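PDB 1KA2: M32 carboxypeptidase from Pyrococcus furiosus, which removes amino acids one at a time from the C-terminus of peptides with broad specificity, as a homodimeric cobalt-dependent metallocarboxypeptidase of the M32 family. Local coordinates for residues K184-K189 and R492-K497; I309-E314 and Y341-R346; V322-E325 and F329-N332; Q432-I437 and D443-V448. All coordinates share one frame; numbering follows the deposited sequence.

Interaction 1. Residues K184-K189 and R492-K497; sequences KPLLDK and RWVKEK
Where L186 of helix 169-192 meets V494 of helix 488-498, the flat group close by is the indole of W493, which stays outside the meeting itself and carries K497 CD on one face, 3.6 Å above the ring plane and offset toward its rim. The pair illustrates a helix-to-helix contact in the largely helical M32 peptidase fold, here joining the C-terminal helix to one that lies some three hundred residues earlier in the sequence. A single leucine does nearly all the work from the earlier helix. Its CD1 methyl comes within 3.5 Å of V494 CG1, while the other methyl, L186 CD2, stands 4.1 Å from the same V494 CG1, so both leucine methyls come at one valine branch from the same side, CD1 the closer. V494 CG1 can meet both because it lies anti to the backbone N (chi1 173°). L186 CD1 also presses on the backbone, at 3.5 Å from K495 N, and touches K495 CB at 3.8 Å; beyond that carbon the lysine chain leads away from the contact. L499 adds to the packing round L186, and W493 rests on A431 and Y435 of helix 421-440. Away from the contact, one turn of helix 169-192 is clasped by a salt bridge: K184 NZ reaches D188 OD1 at 2.9 Å, meeting the oxygen on its syn side and 22° out of the carboxylate plane.

Interaction 2. Residues I309-E314 and Y341-R346; sequences IGRSKE and YFNIVR
R311 O is gripped by two nitrogens, N343 ND2 and the ammonium K497 NZ. The first bond is nearly straight: N343 ND2 lies 2.9 Å from R311 O, with an N-H...O angle of 166°, and it approaches in the carbonyl plane on a lone pair. N343 CG stands beside its own backbone N (chi1 -72°), which swings the amide toward the turn, and the same ND2 also donates to Y339 O, so two acceptors fix its rotation. A reciprocal bond runs the other way. The extended R311 side chain passes alongside the backbone at F342, its CD 3.2 Å from F342 O, and its NH1 donates to F342 O at 2.6 Å. This acceptor lies in the guanidinium plane, whereas the donor is tilted 29° from the carbonyl plane of F342. The residues I309 to S312 form a type I beta turn linking helix 295-309 to helix 313-326, and S312 is the N-cap of the latter, its OG bonded to F315 N. R311 NE is held by N307 OD1, in the last turn of helix 295-309. With a leucine in place of R311, F342 O and N307 OD1 would probably both lose their buried donor. The side chain of R311 is about 8 Å from that of H269, a metal ligand, and so lies near the site without joining it. F342 completes the contact through its ring edge, CD2 lying 3.3 Å from G310 O.

Interaction 3. Residues V322-E325 and F329-N332; sequences VLKE and FMSN
M330 packs against L323 and K324, and these three residues supply most of the buried surface. The thioether chain, bent at chi2 (-53°) and again at chi3, curls back against the last turns of helix 313-326. Its CG lies 3.7 Å from L323 O, so a methylene group rests against the helix backbone, while the terminal methyl, M330 CE, reaches L323 CB at 4.1 Å. The next residue, K324, crosses the methionine at about a right angle. Its aliphatic part, and not its charge, makes this contact: K324 CD sits 3.8 Å from M330 CB and 3.4 Å from M330 O. Further along, K324 CE passes S331 CA at 4.1 Å, on the exposed side of the contact; the hydroxyl of S331 turns to P328 O instead. On the buried side L323 and M330 both touch V338 of helix 335-342, and L323 also meets V215 of helix 209-223. With K324 and M330 CA atoms 5.3 Å apart, the chain has doubled back on itself within a few residues. The arrangement is that of a tight connection between two consecutive helices, here with a short 3-10 segment folded against the end of helix 313-326.

Interaction 4. Residues Q432-I437 and D443-V448; sequences QLYYHI and DFEEKV
F444 sets its ring against both Y434 and I437 from the first turn of helix 444-450, just after D443 at the N-cap. D443 makes no capping bond with its side chain; its OD2 pairs instead with K447 NZ one turn on, in a salt bridge whose hydrogen bond is weak. F444 CG is anti to the backbone N (chi1 -178°), a setting that carries the ring off the helix toward residues 432-437. There the edge of Y434 points at the face of F444 in a T-shaped stack, with centroids 5.6 Å apart and planes at 72°. At its own edge F444 takes the isoleucine: CE1 is 3.8 Å from I437 CD1. Next in sequence, E445 bends its chain so that OE1 receives the phenol proton of Y434, OH to OE1 being 2.8 Å, with the hydroxyl placed nearly end-on to the C-O bond. K438 NZ forms a salt bridge to the same oxygen. E314 OE1 lies close to E445 OE2, and these like charges might raise the proton affinity of either carboxylate. A phenylalanine in place of Y434 could keep the stack but would probably leave E445 OE1 without its hydroxyl donor, more dependent on K438. The axes of segments 432-437 and 444-448 run at 99°, 12.5 Å apart at closest approach, and F444 bridges the gap, flanked by F304 and I309 from helix 295-309 and by I456 from helix 454-465.

Interaction 2 is the hub of the set. Its centre lies about 14 Å from that of interaction 1 and about 16 Å from that of interaction 4, and it touches both: K497 carries the C-terminal helix of interaction 1 to the turn at R311, while I309 CG1 packs on F444 CZ of interaction 4 at 3.8 Å. Y435, in turn, makes a cation-pi contact with R492, tying interactions 1 and 4. Interaction 3 shares helix 313-326 with interaction 2 but sits farther out, about 17 Å away between centres, without touching. The metal held by H269, H273 and E299 is approached most nearly through interaction 2, the R311 side chain being about 12 Å from the magnesium ion.

Interaction 1. Residues K184-K189 and R492-K497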
loop_
_atom_site.group_PDB
_atom_site.type_symbol
_atom_site.label_atom_id
_atom_site.label_comp_id
_atom_site.label_asym_id
_atom_site.label_seq_id
_atom_site.Cartn_x
_atom_site.Cartn_y
_atom_site.Cartn_z
ATOM N N LYS A 184 3.075 41.150 17.198
ATOM C CA LYS A 184 2.324 41.162 18.454
ATOM C C LYS A 184 1.366 42.354 18.553
ATOM O O LYS A 184 0.168 42.183 18.797
ATOM C CB LYS A 184 3.289 41.180 19.652
ATOM C CG LYS A 184 2.812 40.377 20.862
ATOM C CD LYS A 184 1.414 40.788 21.309
ATOM C CE LYS A 184 0.930 39.950 22.489
ATOM N NZ LYS A 184 -0.497 40.229 22.816
ATOM N N PRO A 185 1.882 43.581 18.370
ATOM C CA PRO A 185 0.992 44.742 18.460
ATOM C C PRO A 185 -0.151 44.666 17.451
ATOM O O PRO A 185 -1.307 44.948 17.783
ATOM C CB PRO A 185 1.935 45.918 18.212
ATOM C CG PRO A 185 2.974 45.329 17.303
ATOM C CD PRO A 185 3.232 43.984 17.940
ATOM N N LEU A 186 0.175 44.266 16.225
ATOM C CA LEU A 186 -0.826 44.147 15.170
ATOM C C LEU A 186 -1.965 43.271 15.670
ATOM O O LEU A 186 -3.135 43.543 15.404
ATOM C CB LEU A 186 -0.200 43.534 13.912
ATOM C CG LEU A 186 -0.770 44.013 12.574
ATOM C CD1 LEU A 186 -0.103 43.259 11.437
ATOM C CD2 LEU A 186 -2.276 43.808 12.544
ATOM N N LEU A 187 -1.616 42.216 16.401
ATOM C CA LEU A 187 -2.623 41.318 16.952
ATOM C C LEU A 187 -3.513 42.087 17.922
ATOM O O LEU A 187 -4.735 42.097 17.780
ATOM C CB LEU A 187 -1.965 40.147 17.688
ATOM C CG LEU A 187 -2.928 39.247 18.473
ATOM C CD1 LEU A 187 -3.921 38.584 17.523
ATOM C CD2 LEU A 187 -2.136 38.202 19.238
ATOM N N ASP A 188 -2.890 42.731 18.904
ATOM C CA ASP A 188 -3.627 43.503 19.899
ATOM C C ASP A 188 -4.605 44.469 19.231
ATOM O O ASP A 188 -5.780 44.525 19.596
ATOM C CB ASP A 188 -2.662 44.293 20.787
ATOM C CG ASP A 188 -1.688 43.403 21.536
ATOM O OD1 ASP A 188 -2.133 42.516 22.302
ATOM O OD2 ASP A 188 -0.469 43.596 21.360
ATOM N N LYS A 189 -4.117 45.225 18.252
ATOM C CA LYS A 189 -4.959 46.184 17.544
ATOM C C LYS A 189 -6.143 45.481 16.880
ATOM O O LYS A 189 -7.288 45.921 17.001
ATOM C CB LYS A 189 -4.141 46.930 16.485
ATOM C CG LYS A 189 -4.866 48.123 15.864
ATOM C CD LYS A 189 -5.101 49.229 16.892
ATOM C CE LYS A 189 -6.518 49.792 16.806
ATOM N NZ LYS A 189 -6.749 50.854 17.829
ATOM N N ARG A 492 3.439 42.508 7.030
ATOM C CA ARG A 492 2.733 43.356 6.079
ATOM C C ARG A 492 1.508 42.610 5.584
ATOM O O ARG A 492 0.405 43.158 5.573
ATOM C CB ARG A 492 3.616 43.708 4.886
ATOM C CG ARG A 492 2.984 44.759 3.981
ATOM C CD ARG A 492 3.610 44.781 2.595
ATOM N NE ARG A 492 5.064 44.646 2.642
ATOM C CZ ARG A 492 5.866 44.814 1.595
ATOM N NH1 ARG A 492 5.352 45.132 0.410
ATOM N NH2 ARG A 492 7.180 44.656 1.733
ATOM N N TRP A 493 1.701 41.357 5.167
ATOM C CA TRP A 493 0.583 40.545 4.688
ATOM C C TRP A 493 -0.579 40.675 5.683
ATOM O O TRP A 493 -1.691 41.043 5.311
ATOM C CB TRP A 493 0.998 39.065 4.550
ATOM C CG TRP A 493 -0.141 38.144 4.100
ATOM C CD1 TRP A 493 -0.789 38.173 2.897
ATOM C CD2 TRP A 493 -0.783 37.116 4.875
ATOM N NE1 TRP A 493 -1.796 37.235 2.874
ATOM C CE2 TRP A 493 -1.816 36.572 4.074
ATOM C CE3 TRP A 493 -0.588 36.604 6.168
ATOM C CZ2 TRP A 493 -2.651 35.542 4.521
ATOM C CZ3 TRP A 493 -1.418 35.582 6.614
ATOM C CH2 TRP A 493 -2.438 35.063 5.790
ATOM N N VAL A 494 -0.306 40.395 6.952
ATOM C CA VAL A 494 -1.326 40.481 7.991
ATOM C C VAL A 494 -1.929 41.881 8.106
ATOM O O VAL A 494 -3.146 42.029 8.194
ATOM C CB VAL A 494 -0.743 40.070 9.364
ATOM C CG1 VAL A 494 -1.759 40.313 10.474
ATOM C CG2 VAL A 494 -0.352 38.610 9.328
ATOM N N LYS A 495 -1.069 42.901 8.121
ATOM C CA LYS A 495 -1.515 44.295 8.223
ATOM C C LYS A 495 -2.453 44.651 7.079
ATOM O O LYS A 495 -3.550 45.176 7.284
ATOM C CB LYS A 495 -0.299 45.242 8.207
ATOM C CG LYS A 495 -0.577 46.680 7.723
ATOM C CD LYS A 495 -0.552 46.787 6.188
ATOM C CE LYS A 495 -0.711 48.223 5.672
ATOM N NZ LYS A 495 -2.078 48.813 5.845
ATOM N N GLU A 496 -1.994 44.353 5.871
ATOM C CA GLU A 496 -2.717 44.622 4.637
ATOM C C GLU A 496 -3.995 43.793 4.524
ATOM O O GLU A 496 -4.871 44.093 3.712
ATOM C CB GLU A 496 -1.777 44.320 3.470
ATOM C CG GLU A 496 -2.331 44.515 2.075
ATOM C CD GLU A 496 -1.315 44.108 1.017
ATOM O OE1 GLU A 496 -0.172 44.622 1.060
ATOM O OE2 GLU A 496 -1.652 43.273 0.152
ATOM N N LYS A 497 -4.111 42.760 5.354
ATOM C CA LYS A 497 -5.276 41.888 5.312
ATOM C C LYS A 497 -6.306 42.176 6.399
ATOM O O LYS A 497 -7.510 42.046 6.162
ATOM C CB LYS A 497 -4.819 40.429 5.392
ATOM C CG LYS A 497 -5.922 39.393 5.254
ATOM C CD LYS A 497 -5.308 38.000 5.173
ATOM C CE LYS A 497 -6.335 36.893 5.252
ATOM N NZ LYS A 497 -7.227 36.788 4.071
#

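Interaction 2. Residues I309-E314 and Y341-R346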
loop_
_atom_site.group_PDB
_atom_site.type_symbol
_atom_site.label_atom_id
_atom_site.label_comp_id
_atom_site.label_asym_id
_atom_site.label_seq_id
_atom_site.Cartn_x
_atom_site.Cartn_y
_atom_site.Cartn_z
ATOM N N ILE A 309 -3.924 31.939 -0.575
ATOM C CA ILE A 309 -5.008 31.745 -1.539
ATOM C C ILE A 309 -6.326 31.294 -0.922
ATOM O O ILE A 309 -7.377 31.898 -1.165
ATOM C CB ILE A 309 -4.608 30.706 -2.612
ATOM C CG1 ILE A 309 -3.417 31.235 -3.400
ATOM C CG2 ILE A 309 -5.785 30.400 -3.526
ATOM C CD1 ILE A 309 -2.993 30.375 -4.582
ATOM N N GLY A 310 -6.267 30.226 -0.134
ATOM C CA GLY A 310 -7.467 29.683 0.479
ATOM C C GLY A 310 -8.285 30.579 1.390
ATOM O O GLY A 310 -9.487 30.380 1.512
ATOM N N ARG A 311 -7.663 31.561 2.034
ATOM C CA ARG A 311 -8.413 32.448 2.920
ATOM C C ARG A 311 -8.630 33.819 2.280
ATOM O O ARG A 311 -9.137 34.742 2.922
ATOM C CB ARG A 311 -7.699 32.606 4.275
ATOM C CG ARG A 311 -7.693 31.354 5.131
ATOM C CD ARG A 311 -7.035 31.632 6.468
ATOM N NE ARG A 311 -6.619 30.394 7.118
ATOM C CZ ARG A 311 -7.398 29.606 7.845
ATOM N NH1 ARG A 311 -8.662 29.909 8.047
ATOM N NH2 ARG A 311 -6.902 28.494 8.362
ATOM N N SER A 312 -8.243 33.942 1.012
ATOM C CA SER A 312 -8.404 35.196 0.278
ATOM C C SER A 312 -9.860 35.354 -0.170
ATOM O O SER A 312 -10.566 34.364 -0.389
ATOM C CB SER A 312 -7.485 35.235 -0.952
ATOM O OG SER A 312 -7.991 34.423 -1.990
ATOM N N LYS A 313 -10.305 36.598 -0.313
ATOM C CA LYS A 313 -11.679 36.876 -0.726
ATOM C C LYS A 313 -12.013 36.231 -2.072
ATOM O O LYS A 313 -13.123 35.738 -2.282
ATOM C CB LYS A 313 -11.875 38.382 -0.811
ATOM C CG LYS A 313 -13.288 38.798 -1.107
ATOM C CD LYS A 313 -14.177 38.357 0.021
ATOM C CE LYS A 313 -15.590 38.862 -0.134
ATOM N NZ LYS A 313 -16.358 38.539 1.092
ATOM N N GLU A 314 -11.038 36.237 -2.976
ATOM C CA GLU A 314 -11.210 35.660 -4.302
ATOM C C GLU A 314 -11.492 34.155 -4.276
ATOM O O GLU A 314 -12.389 33.669 -4.966
ATOM C CB GLU A 314 -9.974 35.933 -5.163
ATOM C CG GLU A 314 -9.684 37.391 -5.474
ATOM C CD GLU A 314 -9.185 38.175 -4.267
ATOM O OE1 GLU A 314 -8.378 37.632 -3.475
ATOM O OE2 GLU A 314 -9.598 39.342 -4.136
ATOM N N TYR A 341 -15.622 34.078 8.204
ATOM C CA TYR A 341 -15.519 32.750 8.795
ATOM C C TYR A 341 -14.110 32.194 8.558
ATOM O O TYR A 341 -13.443 31.752 9.497
ATOM C CB TYR A 341 -16.591 31.862 8.154
ATOM C CG TYR A 341 -16.520 30.389 8.454
ATOM C CD1 TYR A 341 -16.348 29.922 9.759
ATOM C CD2 TYR A 341 -16.683 29.454 7.431
ATOM C CE1 TYR A 341 -16.341 28.559 10.035
ATOM C CE2 TYR A 341 -16.679 28.090 7.693
ATOM C CZ TYR A 341 -16.509 27.646 8.997
ATOM O OH TYR A 341 -16.524 26.292 9.251
ATOM N N PHE A 342 -13.649 32.252 7.309
ATOM C CA PHE A 342 -12.323 31.753 6.938
ATOM C C PHE A 342 -11.162 32.545 7.537
ATOM O O PHE A 342 -10.021 32.093 7.499
ATOM C CB PHE A 342 -12.159 31.773 5.412
ATOM C CG PHE A 342 -12.690 30.550 4.709
ATOM C CD1 PHE A 342 -13.734 29.809 5.244
ATOM C CD2 PHE A 342 -12.163 30.169 3.476
ATOM C CE1 PHE A 342 -14.247 28.713 4.564
ATOM C CE2 PHE A 342 -12.670 29.076 2.787
ATOM C CZ PHE A 342 -13.715 28.347 3.335
ATOM N N ASN A 343 -11.443 33.721 8.085
ATOM C CA ASN A 343 -10.384 34.562 8.627
ATOM C C ASN A 343 -10.548 34.983 10.070
ATOM O O ASN A 343 -9.925 35.942 10.510
ATOM C CB ASN A 343 -10.236 35.804 7.758
ATOM C CG ASN A 343 -9.617 35.499 6.415
ATOM O OD1 ASN A 343 -8.419 35.651 6.234
ATOM N ND2 ASN A 343 -10.433 35.048 5.469
ATOM N N ILE A 344 -11.384 34.272 10.810
ATOM C CA ILE A 344 -11.581 34.593 12.207
ATOM C C ILE A 344 -10.224 34.696 12.901
ATOM O O ILE A 344 -9.233 34.098 12.464
ATOM C CB ILE A 344 -12.444 33.517 12.887
ATOM C CG1 ILE A 344 -13.902 33.709 12.470
ATOM C CG2 ILE A 344 -12.293 33.585 14.396
ATOM C CD1 ILE A 344 -14.853 32.751 13.120
ATOM N N VAL A 345 -10.172 35.492 13.962
ATOM C CA VAL A 345 -8.945 35.657 14.728
ATOM C C VAL A 345 -9.322 35.559 16.187
ATOM O O VAL A 345 -10.167 36.307 16.665
ATOM C CB VAL A 345 -8.277 37.011 14.471
ATOM C CG1 VAL A 345 -7.071 37.169 15.393
ATOM C CG2 VAL A 345 -7.839 37.103 13.019
ATOM N N ARG A 346 -8.705 34.619 16.891
ATOM C CA ARG A 346 -9.017 34.430 18.293
ATOM C C ARG A 346 -7.938 33.673 19.046
ATOM O O ARG A 346 -7.672 32.506 18.776
ATOM C CB ARG A 346 -10.365 33.707 18.418
ATOM C CG ARG A 346 -10.459 32.689 19.534
ATOM C CD ARG A 346 -10.776 31.317 18.955
ATOM N NE ARG A 346 -12.116 31.272 18.376
ATOM C CZ ARG A 346 -12.544 30.328 17.542
ATOM N NH1 ARG A 346 -11.737 29.338 17.175
ATOM N NH2 ARG A 346 -13.786 30.370 17.075
#

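Interaction 3. Residues V322-E325 and F329-N332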
loop_
_atom_site.group_PDB
_atom_site.type_symbol
_atom_site.label_atom_id
_atom_site.label_comp_id
_atom_site.label_asym_id
_atom_site.label_seq_id
_atom_site.Cartn_x
_atom_site.Cartn_y
_atom_site.Cartn_z
ATOM N N VAL A 322 -20.339 26.681 -5.241
ATOM C CA VAL A 322 -20.243 25.255 -4.966
ATOM C C VAL A 322 -20.719 24.938 -3.556
ATOM O O VAL A 322 -21.328 23.893 -3.312
ATOM C CB VAL A 322 -18.801 24.765 -5.131
ATOM C CG1 VAL A 322 -18.714 23.281 -4.816
ATOM C CG2 VAL A 322 -18.340 25.038 -6.553
ATOM N N LEU A 323 -20.427 25.842 -2.628
ATOM C CA LEU A 323 -20.846 25.674 -1.243
ATOM C C LEU A 323 -22.378 25.707 -1.179
ATOM O O LEU A 323 -23.001 24.923 -0.466
ATOM C CB LEU A 323 -20.261 26.798 -0.372
ATOM C CG LEU A 323 -18.749 26.840 -0.125
ATOM C CD1 LEU A 323 -18.427 27.995 0.828
ATOM C CD2 LEU A 323 -18.274 25.522 0.476
ATOM N N LYS A 324 -22.972 26.629 -1.934
ATOM C CA LYS A 324 -24.424 26.784 -1.981
ATOM C C LYS A 324 -25.107 25.553 -2.577
ATOM O O LYS A 324 -26.144 25.111 -2.084
ATOM C CB LYS A 324 -24.798 28.022 -2.810
ATOM C CG LYS A 324 -24.401 29.361 -2.184
ATOM C CD LYS A 324 -25.295 29.722 -1.001
ATOM C CE LYS A 324 -26.719 30.037 -1.441
ATOM N NZ LYS A 324 -26.769 31.223 -2.346
ATOM N N GLU A 325 -24.525 25.005 -3.640
ATOM C CA GLU A 325 -25.083 23.825 -4.301
ATOM C C GLU A 325 -25.137 22.591 -3.407
ATOM O O GLU A 325 -26.122 21.857 -3.411
ATOM C CB GLU A 325 -24.261 23.471 -5.546
ATOM C CG GLU A 325 -24.485 24.363 -6.753
ATOM C CD GLU A 325 -23.564 24.006 -7.911
ATOM O OE1 GLU A 325 -23.520 22.810 -8.298
ATOM O OE2 GLU A 325 -22.888 24.922 -8.433
ATOM N N PHE A 329 -27.566 24.535 4.598
ATOM C CA PHE A 329 -27.445 25.633 5.546
ATOM C C PHE A 329 -26.752 26.854 4.958
ATOM O O PHE A 329 -26.678 27.898 5.608
ATOM C CB PHE A 329 -26.708 25.163 6.799
ATOM C CG PHE A 329 -25.340 24.613 6.526
ATOM C CD1 PHE A 329 -24.277 25.462 6.240
ATOM C CD2 PHE A 329 -25.116 23.244 6.572
ATOM C CE1 PHE A 329 -23.012 24.952 6.006
ATOM C CE2 PHE A 329 -23.856 22.724 6.338
ATOM C CZ PHE A 329 -22.801 23.581 6.056
ATOM N N MET A 330 -26.236 26.732 3.735
ATOM C CA MET A 330 -25.581 27.869 3.100
ATOM C C MET A 330 -26.587 28.881 2.573
ATOM O O MET A 330 -26.211 30.005 2.243
ATOM C CB MET A 330 -24.662 27.429 1.953
ATOM C CG MET A 330 -23.216 27.219 2.372
ATOM S SD MET A 330 -22.516 28.629 3.236
ATOM C CE MET A 330 -22.161 29.678 1.831
ATOM N N SER A 331 -27.859 28.497 2.492
ATOM C CA SER A 331 -28.871 29.430 1.996
ATOM C C SER A 331 -29.187 30.537 3.006
ATOM O O SER A 331 -30.139 31.294 2.845
ATOM C CB SER A 331 -30.157 28.682 1.581
ATOM O OG SER A 331 -30.537 27.673 2.507
ATOM N N ASN A 332 -28.369 30.629 4.047
ATOM C CA ASN A 332 -28.558 31.631 5.079
ATOM C C ASN A 332 -27.318 32.504 5.222
ATOM O O ASN A 332 -27.281 33.392 6.074
ATOM C CB ASN A 332 -28.854 30.953 6.422
ATOM C CG ASN A 332 -30.185 30.246 6.433
ATOM O OD1 ASN A 332 -31.232 30.881 6.306
ATOM N ND2 ASN A 332 -30.159 28.925 6.586
#

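Interaction 4. Residues Q432-I437 and D443-V448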
loop_
_atom_site.group_PDB
_atom_site.type_symbol
_atom_site.label_atom_id
_atom_site.label_comp_id
_atom_site.label_asym_id
_atom_site.label_seq_id
_atom_site.Cartn_x
_atom_site.Cartn_y
_atom_site.Cartn_z
ATOM N N GLN A 432 6.306 36.028 2.130
ATOM C CA GLN A 432 7.387 36.528 1.287
ATOM C C GLN A 432 7.186 36.109 -0.171
ATOM O O GLN A 432 7.291 36.924 -1.083
ATOM C CB GLN A 432 8.729 36.004 1.816
ATOM C CG GLN A 432 9.947 36.853 1.438
ATOM C CD GLN A 432 11.214 36.431 2.176
ATOM O OE1 GLN A 432 11.150 35.872 3.274
ATOM N NE2 GLN A 432 12.372 36.717 1.585
ATOM N N LEU A 433 6.900 34.830 -0.381
ATOM C CA LEU A 433 6.681 34.318 -1.722
ATOM C C LEU A 433 5.522 35.015 -2.402
ATOM O O LEU A 433 5.545 35.223 -3.612
ATOM C CB LEU A 433 6.426 32.804 -1.684
ATOM C CG LEU A 433 7.655 31.973 -1.310
ATOM C CD1 LEU A 433 7.339 30.472 -1.306
ATOM C CD2 LEU A 433 8.765 32.306 -2.307
ATOM N N TYR A 434 4.498 35.357 -1.626
ATOM C CA TYR A 434 3.322 36.028 -2.174
ATOM C C TYR A 434 3.676 37.345 -2.851
ATOM O O TYR A 434 3.200 37.629 -3.952
ATOM C CB TYR A 434 2.279 36.297 -1.080
ATOM C CG TYR A 434 1.256 37.340 -1.482
ATOM C CD1 TYR A 434 0.385 37.122 -2.560
ATOM C CD2 TYR A 434 1.192 38.573 -0.822
ATOM C CE1 TYR A 434 -0.525 38.111 -2.971
ATOM C CE2 TYR A 434 0.294 39.562 -1.222
ATOM C CZ TYR A 434 -0.562 39.327 -2.295
ATOM O OH TYR A 434 -1.453 40.304 -2.670
ATOM N N TYR A 435 4.502 38.150 -2.188
ATOM C CA TYR A 435 4.899 39.446 -2.737
ATOM C C TYR A 435 5.826 39.316 -3.933
ATOM O O TYR A 435 5.803 40.153 -4.829
ATOM C CB TYR A 435 5.534 40.316 -1.647
ATOM C CG TYR A 435 4.502 40.806 -0.649
ATOM C CD1 TYR A 435 4.550 40.419 0.688
ATOM C CD2 TYR A 435 3.430 41.594 -1.066
ATOM C CE1 TYR A 435 3.549 40.798 1.588
ATOM C CE2 TYR A 435 2.423 41.976 -0.175
ATOM C CZ TYR A 435 2.486 41.570 1.148
ATOM O OH TYR A 435 1.460 41.901 2.012
ATOM N N HIS A 436 6.632 38.262 -3.958
ATOM C CA HIS A 436 7.525 38.052 -5.082
ATOM C C HIS A 436 6.743 37.606 -6.315
ATOM O O HIS A 436 7.098 37.957 -7.445
ATOM C CB HIS A 436 8.592 37.028 -4.715
ATOM C CG HIS A 436 9.695 37.597 -3.879
ATOM N ND1 HIS A 436 10.722 38.343 -4.416
ATOM C CD2 HIS A 436 9.900 37.582 -2.541
ATOM C CE1 HIS A 436 11.511 38.765 -3.444
ATOM N NE2 HIS A 436 11.034 38.318 -2.296
ATOM N N ILE A 437 5.674 36.844 -6.107
ATOM C CA ILE A 437 4.871 36.399 -7.239
ATOM C C ILE A 437 3.938 37.539 -7.634
ATOM O O ILE A 437 3.606 37.705 -8.808
ATOM C CB ILE A 437 4.039 35.119 -6.911
ATOM C CG1 ILE A 437 3.347 34.617 -8.182
ATOM C CG2 ILE A 437 3.005 35.410 -5.842
ATOM C CD1 ILE A 437 2.612 33.317 -8.015
ATOM N N ASP A 443 -1.752 40.388 -11.520
ATOM C CA ASP A 443 -3.173 40.057 -11.611
ATOM C C ASP A 443 -3.411 38.719 -10.898
ATOM O O ASP A 443 -4.275 37.922 -11.283
ATOM C CB ASP A 443 -3.600 39.978 -13.078
ATOM C CG ASP A 443 -2.886 38.873 -13.837
ATOM O OD1 ASP A 443 -1.702 38.614 -13.539
ATOM O OD2 ASP A 443 -3.505 38.274 -14.743
ATOM N N PHE A 444 -2.615 38.498 -9.853
ATOM C CA PHE A 444 -2.670 37.296 -9.028
ATOM C C PHE A 444 -4.099 37.032 -8.563
ATOM O O PHE A 444 -4.662 35.974 -8.843
ATOM C CB PHE A 444 -1.745 37.474 -7.811
ATOM C CG PHE A 444 -1.676 36.271 -6.909
ATOM C CD1 PHE A 444 -0.804 35.219 -7.188
ATOM C CD2 PHE A 444 -2.492 36.186 -5.781
ATOM C CE1 PHE A 444 -0.743 34.091 -6.352
ATOM C CE2 PHE A 444 -2.445 35.070 -4.934
ATOM C CZ PHE A 444 -1.568 34.018 -5.219
ATOM N N GLU A 445 -4.681 38.010 -7.870
ATOM C CA GLU A 445 -6.046 37.926 -7.329
ATOM C C GLU A 445 -7.088 37.600 -8.388
ATOM O O GLU A 445 -7.940 36.732 -8.194
ATOM C CB GLU A 445 -6.436 39.251 -6.669
ATOM C CG GLU A 445 -5.251 40.075 -6.185
ATOM C CD GLU A 445 -4.634 39.517 -4.931
ATOM O OE1 GLU A 445 -3.512 39.936 -4.578
ATOM O OE2 GLU A 445 -5.283 38.662 -4.293
ATOM N N GLU A 446 -7.024 38.320 -9.502
ATOM C CA GLU A 446 -7.960 38.122 -10.590
ATOM C C GLU A 446 -7.886 36.689 -11.121
ATOM O O GLU A 446 -8.911 36.084 -11.427
ATOM C CB GLU A 446 -7.670 39.139 -11.697
ATOM C CG GLU A 446 -8.562 39.018 -12.920
ATOM C CD GLU A 446 -8.287 40.103 -13.946
ATOM O OE1 GLU A 446 -8.718 39.945 -15.109
ATOM O OE2 GLU A 446 -7.647 41.118 -13.585
ATOM N N LYS A 447 -6.680 36.138 -11.224
ATOM C CA LYS A 447 -6.536 34.765 -11.700
ATOM C C LYS A 447 -7.132 33.750 -10.710
ATOM O O LYS A 447 -7.726 32.754 -11.127
ATOM C CB LYS A 447 -5.068 34.433 -11.974
ATOM C CG LYS A 447 -4.497 35.145 -13.203
ATOM C CD LYS A 447 -3.123 34.608 -13.592
ATOM C CE LYS A 447 -2.501 35.423 -14.721
ATOM N NZ LYS A 447 -3.379 35.495 -15.919
ATOM N N VAL A 448 -6.988 33.999 -9.411
ATOM C CA VAL A 448 -7.549 33.084 -8.415
ATOM C C VAL A 448 -9.075 33.039 -8.529
ATOM O O VAL A 448 -9.677 31.961 -8.573
ATOM C CB VAL A 448 -7.171 33.507 -6.976
ATOM C CG1 VAL A 448 -8.037 32.752 -5.945
ATOM C CG2 VAL A 448 -5.705 33.210 -6.735
#